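ATP-dependent RNA helicase HrpB (Escherichia coli, PDB 6EUD) hydrolyses ATP to ADP and phosphate as a DExH-box RNA helicase that binds single-stranded RNA. Local coordinates at residues E756-S759 with R763-Q766; E448-G453 with P466-R471; L219-G224 with T321-R326; K622-L627 with S659-L664. All blocks are in the same frame, centred on the assembly; numbering follows the deposited sequence.

How the contacts relate
Along the chain the contacts follow one another as contact 3, contact 2, contact 4 and contact 1, each closing before the next opens. None shares an element with another: strand 217-221 and helix 317-325 form contact 3, the loop after helix 433-447 and helix 466-479 contact 2, the turn after helix 608-622 and helix 657-662 contact 4, and the hairpin 751-758/764-768 contact 1. The closest two, contacts 2 and 3, have centres about 33 Å apart; the centres of contacts 1 and 2 are about 83 Å apart, on opposite sides of the chain's centre. The four therefore sample separate parts of an extended molecule, and contact 3 alone comes close to the predicted ATP site.

Contact 1: E756-S759 with R763-Q766; sequences ELLS and RPLQ
L757 faces both L765 and Q766, a classic beta bulge in the antiparallel pairing of strands 756-758 and 764-766, whose short axes run at 119° to each other. The evidence is a forked bond: L757 O accepts from L765 N at 2.6 Å and from Q766 N at 3.2 Å, while L757 N gives a bond to Q766 O at 2.8 Å. L757 and Q766 form the hydrogen-bonded pair, L758 and P764 a non-hydrogen-bonded one. Near the turn, S759 N binds R763 O at 2.7 Å, and the CA-H of L758 leans on the same oxygen.

Among the side chains, L758 lays its CD2 branch against the backbone of P764, 3.5 Å from P764 CA. L765 points toward the partner strand, and its CD2 methyl rests 3.8 Å from S759 CB. A bend at chi3 (67°) folds the R763 chain back, bringing the guanidinium over S759 OG, which stands above the centre of the plane, 3.4 Å from R763 CZ. The guanidinium only covers the hydroxyl, which bonds to A761 N within the turn, and R763 NH2 bonds to Y790 OH. Shortening R763 to an alanine would probably leave Y790 OH without its guanidinium partner and the S759 hydroxyl without the group that lies over it.

In the fold, strand 751-758 continues the sheet through backbone bonds from E756 and L758 to strand 729-733 and M734, with R721 pairing with the E756 carboxylate. Helix 779-789 packs on S759 and L765 through M786, and F774 of helix 771-776 touches L757 and Q766.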
loop_
_atom_site.group_PDB
_atom_site.type_symbol
_atom_site.label_atom_id
_atom_site.label_comp_id
_atom_site.label_asym_id
_atom_site.label_seq_id
_atom_site.Cartn_x
_atom_site.Cartn_y
_atom_site.Cartn_z
ATOM N N GLU A 756 -37.468 -29.541 -16.409
ATOM C CA GLU A 756 -37.164 -30.516 -17.430
ATOM C C GLU A 756 -38.350 -31.459 -17.538
ATOM O O GLU A 756 -38.468 -32.442 -16.812
ATOM C CB GLU A 756 -35.855 -31.214 -17.098
ATOM C CG GLU A 756 -34.670 -30.215 -17.129
ATOM C CD GLU A 756 -33.394 -30.754 -16.474
ATOM O OE1 GLU A 756 -33.478 -31.417 -15.417
ATOM O OE2 GLU A 756 -32.297 -30.531 -17.027
ATOM N N LEU A 757 -39.256 -31.104 -18.437
ATOM C CA LEU A 757 -40.529 -31.786 -18.579
ATOM C C LEU A 757 -40.372 -33.091 -19.329
ATOM O O LEU A 757 -39.880 -33.122 -20.453
ATOM C CB LEU A 757 -41.537 -30.881 -19.279
ATOM C CG LEU A 757 -41.874 -29.627 -18.473
ATOM C CD1 LEU A 757 -42.901 -28.742 -19.173
ATOM C CD2 LEU A 757 -42.381 -30.052 -17.108
ATOM N N LEU A 758 -40.801 -34.170 -18.694
ATOM C CA LEU A 758 -40.543 -35.510 -19.193
ATOM C C LEU A 758 -41.839 -36.205 -19.572
ATOM O O LEU A 758 -42.921 -35.796 -19.152
ATOM C CB LEU A 758 -39.791 -36.323 -18.137
ATOM C CG LEU A 758 -38.603 -35.627 -17.458
ATOM C CD1 LEU A 758 -38.213 -36.370 -16.186
ATOM C CD2 LEU A 758 -37.384 -35.501 -18.368
ATOM N N SER A 759 -41.714 -37.247 -20.381
ATOM C CA SER A 759 -42.813 -38.150 -20.704
ATOM C C SER A 759 -43.012 -39.209 -19.601
ATOM O O SER A 759 -42.186 -39.311 -18.696
ATOM C CB SER A 759 -42.512 -38.812 -22.044
ATOM O OG SER A 759 -41.495 -39.786 -21.871
ATOM N N ARG A 763 -38.507 -39.526 -20.336
ATOM C CA ARG A 763 -37.889 -38.994 -21.550
ATOM C C ARG A 763 -38.220 -37.494 -21.690
ATOM O O ARG A 763 -39.396 -37.125 -21.700
ATOM C CB ARG A 763 -38.412 -39.773 -22.770
ATOM C CG ARG A 763 -37.881 -39.361 -24.139
ATOM C CD ARG A 763 -38.554 -40.188 -25.253
ATOM N NE ARG A 763 -39.996 -39.925 -25.426
ATOM C CZ ARG A 763 -40.996 -40.736 -25.053
ATOM N NH1 ARG A 763 -42.259 -40.389 -25.282
ATOM N NH2 ARG A 763 -40.749 -41.897 -24.462
ATOM N N PRO A 764 -37.186 -36.633 -21.787
ATOM C CA PRO A 764 -37.251 -35.163 -21.897
ATOM C C PRO A 764 -38.071 -34.665 -23.090
ATOM O O PRO A 764 -37.678 -34.851 -24.241
ATOM C CB PRO A 764 -35.779 -34.752 -22.045
ATOM C CG PRO A 764 -35.069 -35.992 -22.458
ATOM C CD PRO A 764 -35.798 -37.118 -21.816
ATOM N N LEU A 765 -39.206 -34.041 -22.784
ATOM C CA LEU A 765 -40.106 -33.467 -23.769
ATOM C C LEU A 765 -39.803 -31.988 -24.037
ATOM O O LEU A 765 -39.863 -31.532 -25.172
ATOM C CB LEU A 765 -41.551 -33.614 -23.305
ATOM C CG LEU A 765 -42.069 -35.037 -23.114
ATOM C CD1 LEU A 765 -43.518 -35.027 -22.622
ATOM C CD2 LEU A 765 -41.937 -35.837 -24.406
ATOM N N GLN A 766 -39.487 -31.241 -22.987
ATOM C CA GLN A 766 -39.236 -29.813 -23.114
ATOM C C GLN A 766 -38.432 -29.297 -21.926
ATOM O O GLN A 766 -38.616 -29.747 -20.800
ATOM C CB GLN A 766 -40.554 -29.041 -23.218
ATOM C CG GLN A 766 -40.409 -27.567 -23.569
ATOM C CD GLN A 766 -40.423 -27.311 -25.064
ATOM O OE1 GLN A 766 -40.738 -28.202 -25.853
ATOM N NE2 GLN A 766 -40.112 -26.083 -25.459
#

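Contact 2: E448-G453 with P466-R471; sequences EPPRMG and PAWQQR
The indole of W468 meets the loop 448-453 with its rim, not with a face: E448 O, P449 C and P450 CG all lie at the ring edge near its plane, and neither face carries an atom of that loop. The pyrrole N-H is the polar point of this edge. W468 NE1 donates to E448 O at 2.8 Å with an N-H...O angle of 145°, and the oxygen sits only 2° out of the indole plane. W468 CG lies anti to its carbonyl carbon (chi1 -76°), which helps bring this edge to the loop. The bond thus gives the nitrogen of a buried tryptophan a partner and fixes the ring against the first residue to leave the geometry of helix 433-447.

Further along the same edge the six-membered ring touches P450, with W468 CH2 3.7 Å from P450 CG and W468 CZ2 4.0 Å from P450 CD. The two side chains cross at about a right angle, the proline presenting its CG corner to the rim of the indole. CB of E448 points toward the helix and comes within 3.9 Å of W468 NE1.

This loop joins helix 433-447 to helix 457-462, and W468 lies in the first turn of helix 466-479. A460 of helix 457-462 touches both W468 and P450, I445 of helix 433-447 also reaches the indole, and R471 forms a salt bridge with E447.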
loop_
_atom_site.group_PDB
_atom_site.type_symbol
_atom_site.label_atom_id
_atom_site.label_comp_id
_atom_site.label_asym_id
_atom_site.label_seq_id
_atom_site.Cartn_x
_atom_site.Cartn_y
_atom_site.Cartn_z
ATOM N N GLU A 448 20.314 5.597 9.244
ATOM C CA GLU A 448 21.329 6.222 8.396
ATOM C C GLU A 448 22.435 5.217 8.153
ATOM O O GLU A 448 23.501 5.309 8.762
ATOM C CB GLU A 448 21.884 7.494 9.037
ATOM C CG GLU A 448 22.062 8.623 8.046
ATOM C CD GLU A 448 20.734 9.153 7.533
ATOM O OE1 GLU A 448 19.849 9.439 8.368
ATOM O OE2 GLU A 448 20.569 9.261 6.295
ATOM N N PRO A 449 22.162 4.230 7.281
ATOM C CA PRO A 449 23.060 3.100 7.002
ATOM C C PRO A 449 24.426 3.564 6.509
ATOM O O PRO A 449 24.510 4.618 5.885
ATOM C CB PRO A 449 22.317 2.320 5.894
ATOM C CG PRO A 449 20.880 2.745 6.022
ATOM C CD PRO A 449 20.932 4.177 6.464
ATOM N N PRO A 450 25.479 2.775 6.767
ATOM C CA PRO A 450 26.806 3.052 6.213
ATOM C C PRO A 450 26.717 3.189 4.700
ATOM O O PRO A 450 25.808 2.613 4.081
ATOM C CB PRO A 450 27.620 1.809 6.584
ATOM C CG PRO A 450 26.865 1.135 7.636
ATOM C CD PRO A 450 25.424 1.459 7.423
ATOM N N ARG A 451 27.638 3.934 4.103
ATOM C CA ARG A 451 27.598 4.107 2.662
ATOM C C ARG A 451 28.766 3.418 1.965
ATOM O O ARG A 451 29.063 3.714 0.817
ATOM C CB ARG A 451 27.549 5.585 2.313
ATOM C CG ARG A 451 26.173 6.192 2.512
ATOM C CD ARG A 451 26.158 7.636 2.078
ATOM N NE ARG A 451 27.027 8.449 2.923
ATOM C CZ ARG A 451 27.360 9.707 2.660
ATOM N NH1 ARG A 451 26.907 10.301 1.561
ATOM N NH2 ARG A 451 28.151 10.371 3.494
ATOM N N MET A 452 29.419 2.495 2.663
ATOM C CA MET A 452 30.319 1.548 2.013
ATOM C C MET A 452 29.529 0.279 1.683
ATOM O O MET A 452 28.326 0.192 1.959
ATOM C CB MET A 452 31.522 1.221 2.899
ATOM C CG MET A 452 32.365 2.417 3.335
ATOM S SD MET A 452 32.961 3.493 2.004
ATOM C CE MET A 452 33.769 2.329 0.899
ATOM N N GLY A 453 30.191 -0.709 1.092
ATOM C CA GLY A 453 29.494 -1.917 0.687
ATOM C C GLY A 453 29.647 -3.064 1.663
ATOM O O GLY A 453 29.903 -4.198 1.253
ATOM N N PRO A 466 30.314 9.606 14.990
ATOM C CA PRO A 466 29.764 10.677 15.827
ATOM C C PRO A 466 28.305 11.032 15.539
ATOM O O PRO A 466 27.593 11.349 16.491
ATOM C CB PRO A 466 30.685 11.862 15.526
ATOM C CG PRO A 466 31.381 11.503 14.253
ATOM C CD PRO A 466 31.524 10.035 14.271
ATOM N N ALA A 467 27.849 10.974 14.290
ATOM C CA ALA A 467 26.443 11.307 14.012
ATOM C C ALA A 467 25.485 10.215 14.533
ATOM O O ALA A 467 24.413 10.511 15.058
ATOM C CB ALA A 467 26.221 11.548 12.514
ATOM N N TRP A 468 25.878 8.956 14.383
ATOM C CA TRP A 468 25.148 7.849 14.987
ATOM C C TRP A 468 25.082 7.989 16.498
ATOM O O TRP A 468 24.036 7.768 17.110
ATOM C CB TRP A 468 25.807 6.516 14.645
ATOM C CG TRP A 468 25.539 6.054 13.269
ATOM C CD1 TRP A 468 24.532 6.458 12.451
ATOM C CD2 TRP A 468 26.304 5.098 12.533
ATOM N NE1 TRP A 468 24.612 5.803 11.243
ATOM C CE2 TRP A 468 25.694 4.963 11.271
ATOM C CE3 TRP A 468 27.442 4.335 12.829
ATOM C CZ2 TRP A 468 26.187 4.086 10.295
ATOM C CZ3 TRP A 468 27.930 3.469 11.862
ATOM C CH2 TRP A 468 27.306 3.353 10.611
ATOM N N GLN A 469 26.224 8.318 17.097
ATOM C CA GLN A 469 26.273 8.560 18.532
ATOM C C GLN A 469 25.290 9.640 18.952
ATOM O O GLN A 469 24.544 9.447 19.908
ATOM C CB GLN A 469 27.688 8.906 18.976
ATOM C CG GLN A 469 27.866 8.821 20.459
ATOM C CD GLN A 469 29.267 8.455 20.874
ATOM O OE1 GLN A 469 29.596 7.299 20.954
ATOM N NE2 GLN A 469 30.107 9.439 21.089
ATOM N N GLN A 470 25.230 10.726 18.190
ATOM C CA GLN A 470 24.318 11.816 18.490
ATOM C C GLN A 470 22.879 11.331 18.473
ATOM O O GLN A 470 22.098 11.615 19.388
ATOM C CB GLN A 470 24.503 12.957 17.496
ATOM C CG GLN A 470 23.655 14.160 17.821
ATOM C CD GLN A 470 23.844 15.294 16.832
ATOM O OE1 GLN A 470 23.601 15.144 15.630
ATOM N NE2 GLN A 470 24.301 16.437 17.333
ATOM N N ARG A 471 22.537 10.573 17.438
ATOM C CA ARG A 471 21.179 10.076 17.302
ATOM C C ARG A 471 20.832 9.123 18.439
ATOM O O ARG A 471 19.721 9.170 18.970
ATOM C CB ARG A 471 21.001 9.392 15.957
ATOM C CG ARG A 471 19.643 8.799 15.758
ATOM C CD ARG A 471 18.540 9.838 15.875
ATOM N NE ARG A 471 17.284 9.261 15.394
ATOM C CZ ARG A 471 16.079 9.778 15.619
ATOM N NH1 ARG A 471 15.944 10.875 16.360
ATOM N NH2 ARG A 471 15.004 9.176 15.129
#

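Contact 3: L219-G224 with T321-R326; sequences LLFLPG and TQRAGR
Apolar and CH-pi packing carries this contact, with no hydrogen bond between the two segments, and its main pair is F221 with R323. The aliphatic chain of R323 crosses one face of the F221 ring: R323 CG lies 3.8 Å from the ring centroid, 16° off the normal, which fits a CH-pi contact, and R323 CB sits 3.7 Å from F221 CE1. With the chain extended from CG to NE, R323 continues past the ring to bring NH1 within 3.8 Å of F221 CB, the guanidinium tilted only 17° from the ring plane. R326 comes in differently, its CG meeting the ring edge 4.1 Å from F221 CZ. Beside it, L219 and R326 run side by side in the same direction, with L219 CD2 4.0 Å from R326 CB.

The charge of R323 is met outside the two segments. R323 forms salt bridges through NH1 with D292 and through NE with E279, so the phenyl ring flanks an arginine chain anchored at its polar end. Cutting F221 back to an alanine would probably open a gap under that chain and leave the arginine freer to shift between its two acidic partners.

Strand 217-221 pairs with strands 269-274 and 287-302 in the sheet of the second RecA-like domain. The sequences LLFLPG and QRAGR match helicase motifs IV and VI of superfamily 2. Motif VI supplies arginine fingers in related helicases; consistent with this, the R326 side chain lies about 4 Å from that of T32 in the predicted ATP site.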
loop_
_atom_site.group_PDB
_atom_site.type_symbol
_atom_site.label_atom_id
_atom_site.label_comp_id
_atom_site.label_asym_id
_atom_site.label_seq_id
_atom_site.Cartn_x
_atom_site.Cartn_y
_atom_site.Cartn_z
ATOM N N LEU A 219 16.981 21.503 -20.952
ATOM C CA LEU A 219 16.804 20.831 -19.668
ATOM C C LEU A 219 16.337 19.390 -19.897
ATOM O O LEU A 219 15.281 19.135 -20.495
ATOM C CB LEU A 219 15.793 21.578 -18.782
ATOM C CG LEU A 219 15.441 20.959 -17.414
ATOM C CD1 LEU A 219 16.669 20.781 -16.476
ATOM C CD2 LEU A 219 14.367 21.807 -16.736
ATOM N N LEU A 220 17.137 18.456 -19.412
ATOM C CA LEU A 220 16.893 17.037 -19.615
ATOM C C LEU A 220 16.490 16.371 -18.300
ATOM O O LEU A 220 17.285 16.352 -17.360
ATOM C CB LEU A 220 18.152 16.381 -20.193
ATOM C CG LEU A 220 18.238 14.862 -20.275
ATOM C CD1 LEU A 220 17.073 14.271 -21.071
ATOM C CD2 LEU A 220 19.593 14.466 -20.891
ATOM N N PHE A 221 15.270 15.840 -18.234
ATOM C CA PHE A 221 14.795 15.149 -17.033
ATOM C C PHE A 221 15.124 13.674 -17.112
ATOM O O PHE A 221 14.794 13.036 -18.095
ATOM C CB PHE A 221 13.280 15.334 -16.838
ATOM C CG PHE A 221 12.872 16.754 -16.444
ATOM C CD1 PHE A 221 12.339 17.641 -17.390
ATOM C CD2 PHE A 221 13.019 17.198 -15.130
ATOM C CE1 PHE A 221 11.955 18.947 -17.031
ATOM C CE2 PHE A 221 12.639 18.501 -14.759
ATOM C CZ PHE A 221 12.105 19.375 -15.709
ATOM N N LEU A 222 15.778 13.149 -16.071
ATOM C CA LEU A 222 16.159 11.739 -15.981
ATOM C C LEU A 222 15.696 11.147 -14.642
ATOM O O LEU A 222 15.369 11.897 -13.717
ATOM C CB LEU A 222 17.674 11.614 -16.156
ATOM C CG LEU A 222 18.061 11.994 -17.582
ATOM C CD1 LEU A 222 19.565 12.083 -17.792
ATOM C CD2 LEU A 222 17.414 10.978 -18.534
ATOM N N PRO A 223 15.661 9.801 -14.523
ATOM C CA PRO A 223 15.124 9.206 -13.285
ATOM C C PRO A 223 16.017 9.381 -12.044
ATOM O O PRO A 223 15.490 9.542 -10.943
ATOM C CB PRO A 223 15.007 7.717 -13.631
ATOM C CG PRO A 223 15.041 7.650 -15.154
ATOM C CD PRO A 223 15.936 8.774 -15.549
ATOM N N GLY A 224 17.333 9.322 -12.210
ATOM C CA GLY A 224 18.227 9.460 -11.081
ATOM C C GLY A 224 19.674 9.738 -11.437
ATOM O O GLY A 224 20.039 9.829 -12.615
ATOM N N THR A 321 3.368 17.614 -18.392
ATOM C CA THR A 321 2.977 18.977 -18.734
ATOM C C THR A 321 3.743 19.991 -17.881
ATOM O O THR A 321 4.197 21.019 -18.382
ATOM C CB THR A 321 1.459 19.168 -18.574
ATOM O OG1 THR A 321 0.796 18.384 -19.575
ATOM C CG2 THR A 321 1.072 20.605 -18.761
ATOM N N GLN A 322 3.914 19.693 -16.599
ATOM C CA GLN A 322 4.705 20.571 -15.746
ATOM C C GLN A 322 6.161 20.628 -16.259
ATOM O O GLN A 322 6.764 21.700 -16.305
ATOM C CB GLN A 322 4.642 20.113 -14.299
ATOM C CG GLN A 322 5.442 20.942 -13.328
ATOM C CD GLN A 322 4.843 22.314 -13.056
ATOM O OE1 GLN A 322 3.634 22.519 -13.204
ATOM N NE2 GLN A 322 5.689 23.261 -12.640
ATOM N N ARG A 323 6.692 19.486 -16.694
ATOM C CA ARG A 323 8.045 19.418 -17.240
ATOM C C ARG A 323 8.178 20.206 -18.534
ATOM O O ARG A 323 9.174 20.880 -18.751
ATOM C CB ARG A 323 8.454 17.973 -17.496
ATOM C CG ARG A 323 8.772 17.225 -16.256
ATOM C CD ARG A 323 9.047 15.748 -16.515
ATOM N NE ARG A 323 9.275 15.090 -15.231
ATOM C CZ ARG A 323 9.835 13.900 -15.077
ATOM N NH1 ARG A 323 10.241 13.206 -16.130
ATOM N NH2 ARG A 323 9.999 13.407 -13.858
ATOM N N ALA A 324 7.179 20.102 -19.403
ATOM C CA ALA A 324 7.163 20.853 -20.648
ATOM C C ALA A 324 7.173 22.364 -20.377
ATOM O O ALA A 324 7.850 23.124 -21.065
ATOM C CB ALA A 324 5.948 20.466 -21.475
ATOM N N GLY A 325 6.444 22.792 -19.350
ATOM C CA GLY A 325 6.332 24.206 -19.031
ATOM C C GLY A 325 7.629 24.803 -18.533
ATOM O O GLY A 325 7.768 26.026 -18.476
ATOM N N ARG A 326 8.580 23.949 -18.162
ATOM C CA ARG A 326 9.916 24.419 -17.802
ATOM C C ARG A 326 10.686 24.936 -19.039
ATOM O O ARG A 326 11.717 25.608 -18.904
ATOM C CB ARG A 326 10.713 23.315 -17.072
ATOM C CG ARG A 326 10.217 23.045 -15.641
ATOM C CD ARG A 326 9.469 24.246 -15.124
ATOM N NE ARG A 326 9.593 24.474 -13.693
ATOM C CZ ARG A 326 8.926 25.433 -13.062
ATOM N NH1 ARG A 326 8.107 26.213 -13.757
ATOM N NH2 ARG A 326 9.071 25.613 -11.752
#

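Contact 4: K622-L627 with S659-L664; sequences KGLSVL and SLLAAL
A cluster of leucines joins the tight turn after helix 608-622 to helix 657-662 and the start of the next helix: L624 on one side meets L660, L661 and L664 on the other. L624 belongs to the 3-10 segment 624-626, a turn in which L627 N bonds to L624 O at 2.9 Å. G623, just before it, leaves the helix with a positive phi of 94°; at these backbone angles a CB would press on the carbonyl oxygen of K622.

CB of L624 points toward the helix, and its two branches divide between the partners. L624 CD1 goes to L660, lying 3.8 Å from L660 CD1 and 3.9 Å from L660 CB, and these two side chains cross at about a right angle. L624 CD2 turns to L661, 3.6 Å from L661 CD2, and reaches L664 more loosely, at 4.4 Å from L664 CD2. L661 takes part through the far end of its chain: with CG anti to its carbonyl carbon (chi1 -73°) and chi2 near 171°, CD2 is carried toward L624. With no hydrogen bond across the contact, these methyl contacts are what links the segments directly.

Polar bonds to neighbouring residues tie down the backbone on either side: L624 O accepts from W629 NE1, L660 O from W667 NE1, and L661 O from R620 NE of helix 608-622. That same helix packs on L661 through I619 and on L664 through L616, while helix 686-692 touches L660 with L690 and L627 with I686.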
loop_
_atom_site.group_PDB
_atom_site.type_symbol
_atom_site.label_atom_id
_atom_site.label_comp_id
_atom_site.label_asym_id
_atom_site.label_seq_id
_atom_site.Cartn_x
_atom_site.Cartn_y
_atom_site.Cartn_z
ATOM N N LYS A 622 -3.850 -32.321 1.247
ATOM C CA LYS A 622 -4.423 -33.225 0.251
ATOM C C LYS A 622 -5.698 -32.686 -0.393
ATOM O O LYS A 622 -6.124 -33.174 -1.444
ATOM C CB LYS A 622 -4.706 -34.593 0.881
ATOM C CG LYS A 622 -3.463 -35.374 1.234
ATOM C CD LYS A 622 -2.609 -35.553 0.008
ATOM C CE LYS A 622 -1.531 -36.595 0.217
ATOM N NZ LYS A 622 -0.590 -36.175 1.261
ATOM N N GLY A 623 -6.305 -31.689 0.242
ATOM C CA GLY A 623 -7.537 -31.109 -0.253
ATOM C C GLY A 623 -8.782 -31.723 0.374
ATOM O O GLY A 623 -8.730 -32.781 1.002
ATOM N N LEU A 624 -9.914 -31.059 0.195
ATOM C CA LEU A 624 -11.168 -31.508 0.782
ATOM C C LEU A 624 -11.637 -32.873 0.269
ATOM O O LEU A 624 -12.463 -33.534 0.893
ATOM C CB LEU A 624 -12.249 -30.474 0.517
ATOM C CG LEU A 624 -11.995 -29.147 1.189
ATOM C CD1 LEU A 624 -13.090 -28.191 0.761
ATOM C CD2 LEU A 624 -11.997 -29.352 2.693
ATOM N N SER A 625 -11.109 -33.277 -0.875
ATOM C CA SER A 625 -11.419 -34.563 -1.468
ATOM C C SER A 625 -11.256 -35.777 -0.541
ATOM O O SER A 625 -11.825 -36.827 -0.821
ATOM C CB SER A 625 -10.541 -34.740 -2.708
ATOM O OG SER A 625 -10.189 -36.090 -2.937
ATOM N N VAL A 626 -10.478 -35.664 0.541
ATOM C CA VAL A 626 -10.308 -36.821 1.438
ATOM C C VAL A 626 -11.501 -37.004 2.370
ATOM O O VAL A 626 -11.618 -38.029 3.029
ATOM C CB VAL A 626 -9.020 -36.740 2.316
ATOM C CG1 VAL A 626 -7.760 -36.945 1.470
ATOM C CG2 VAL A 626 -8.970 -35.443 3.124
ATOM N N LEU A 627 -12.372 -36.006 2.423
ATOM C CA LEU A 627 -13.606 -36.103 3.188
ATOM C C LEU A 627 -14.664 -36.819 2.360
ATOM O O LEU A 627 -14.486 -37.018 1.147
ATOM C CB LEU A 627 -14.091 -34.715 3.593
ATOM C CG LEU A 627 -13.029 -34.001 4.425
ATOM C CD1 LEU A 627 -13.458 -32.592 4.717
ATOM C CD2 LEU A 627 -12.762 -34.800 5.702
ATOM N N SER A 659 -12.037 -21.029 1.716
ATOM C CA SER A 659 -12.646 -20.629 3.001
ATOM C C SER A 659 -12.800 -21.847 3.921
ATOM O O SER A 659 -12.587 -21.771 5.133
ATOM C CB SER A 659 -14.029 -19.979 2.798
ATOM O OG SER A 659 -14.000 -18.853 1.929
ATOM N N LEU A 660 -13.188 -22.971 3.326
ATOM C CA LEU A 660 -13.381 -24.217 4.070
ATOM C C LEU A 660 -12.073 -24.754 4.626
ATOM O O LEU A 660 -12.006 -25.100 5.806
ATOM C CB LEU A 660 -14.037 -25.286 3.190
ATOM C CG LEU A 660 -15.493 -24.999 2.849
ATOM C CD1 LEU A 660 -16.061 -26.112 1.969
ATOM C CD2 LEU A 660 -16.283 -24.837 4.128
ATOM N N LEU A 661 -11.048 -24.836 3.774
ATOM C CA LEU A 661 -9.712 -25.256 4.212
ATOM C C LEU A 661 -9.191 -24.340 5.317
ATOM O O LEU A 661 -8.584 -24.798 6.286
ATOM C CB LEU A 661 -8.741 -25.277 3.032
ATOM C CG LEU A 661 -8.999 -26.444 2.071
ATOM C CD1 LEU A 661 -8.163 -26.314 0.814
ATOM C CD2 LEU A 661 -8.745 -27.787 2.751
ATOM N N ALA A 662 -9.463 -23.047 5.192
ATOM C CA ALA A 662 -8.971 -22.086 6.172
ATOM C C ALA A 662 -9.695 -22.230 7.508
ATOM O O ALA A 662 -9.107 -21.991 8.569
ATOM C CB ALA A 662 -9.107 -20.673 5.638
ATOM N N ALA A 663 -10.959 -22.641 7.464
ATOM C CA ALA A 663 -11.785 -22.653 8.674
ATOM C C ALA A 663 -12.031 -24.046 9.263
ATOM O O ALA A 663 -12.916 -24.208 10.108
ATOM C CB ALA A 663 -13.123 -21.976 8.397
ATOM N N LEU A 664 -11.261 -25.042 8.827
ATOM C CA LEU A 664 -11.431 -26.437 9.291
ATOM C C LEU A 664 -11.570 -26.556 10.809
ATOM O O LEU A 664 -12.391 -27.330 11.316
ATOM C CB LEU A 664 -10.251 -27.292 8.829
ATOM C CG LEU A 664 -10.237 -27.597 7.336
ATOM C CD1 LEU A 664 -8.926 -28.263 6.948
ATOM C CD2 LEU A 664 -11.423 -28.482 7.004
#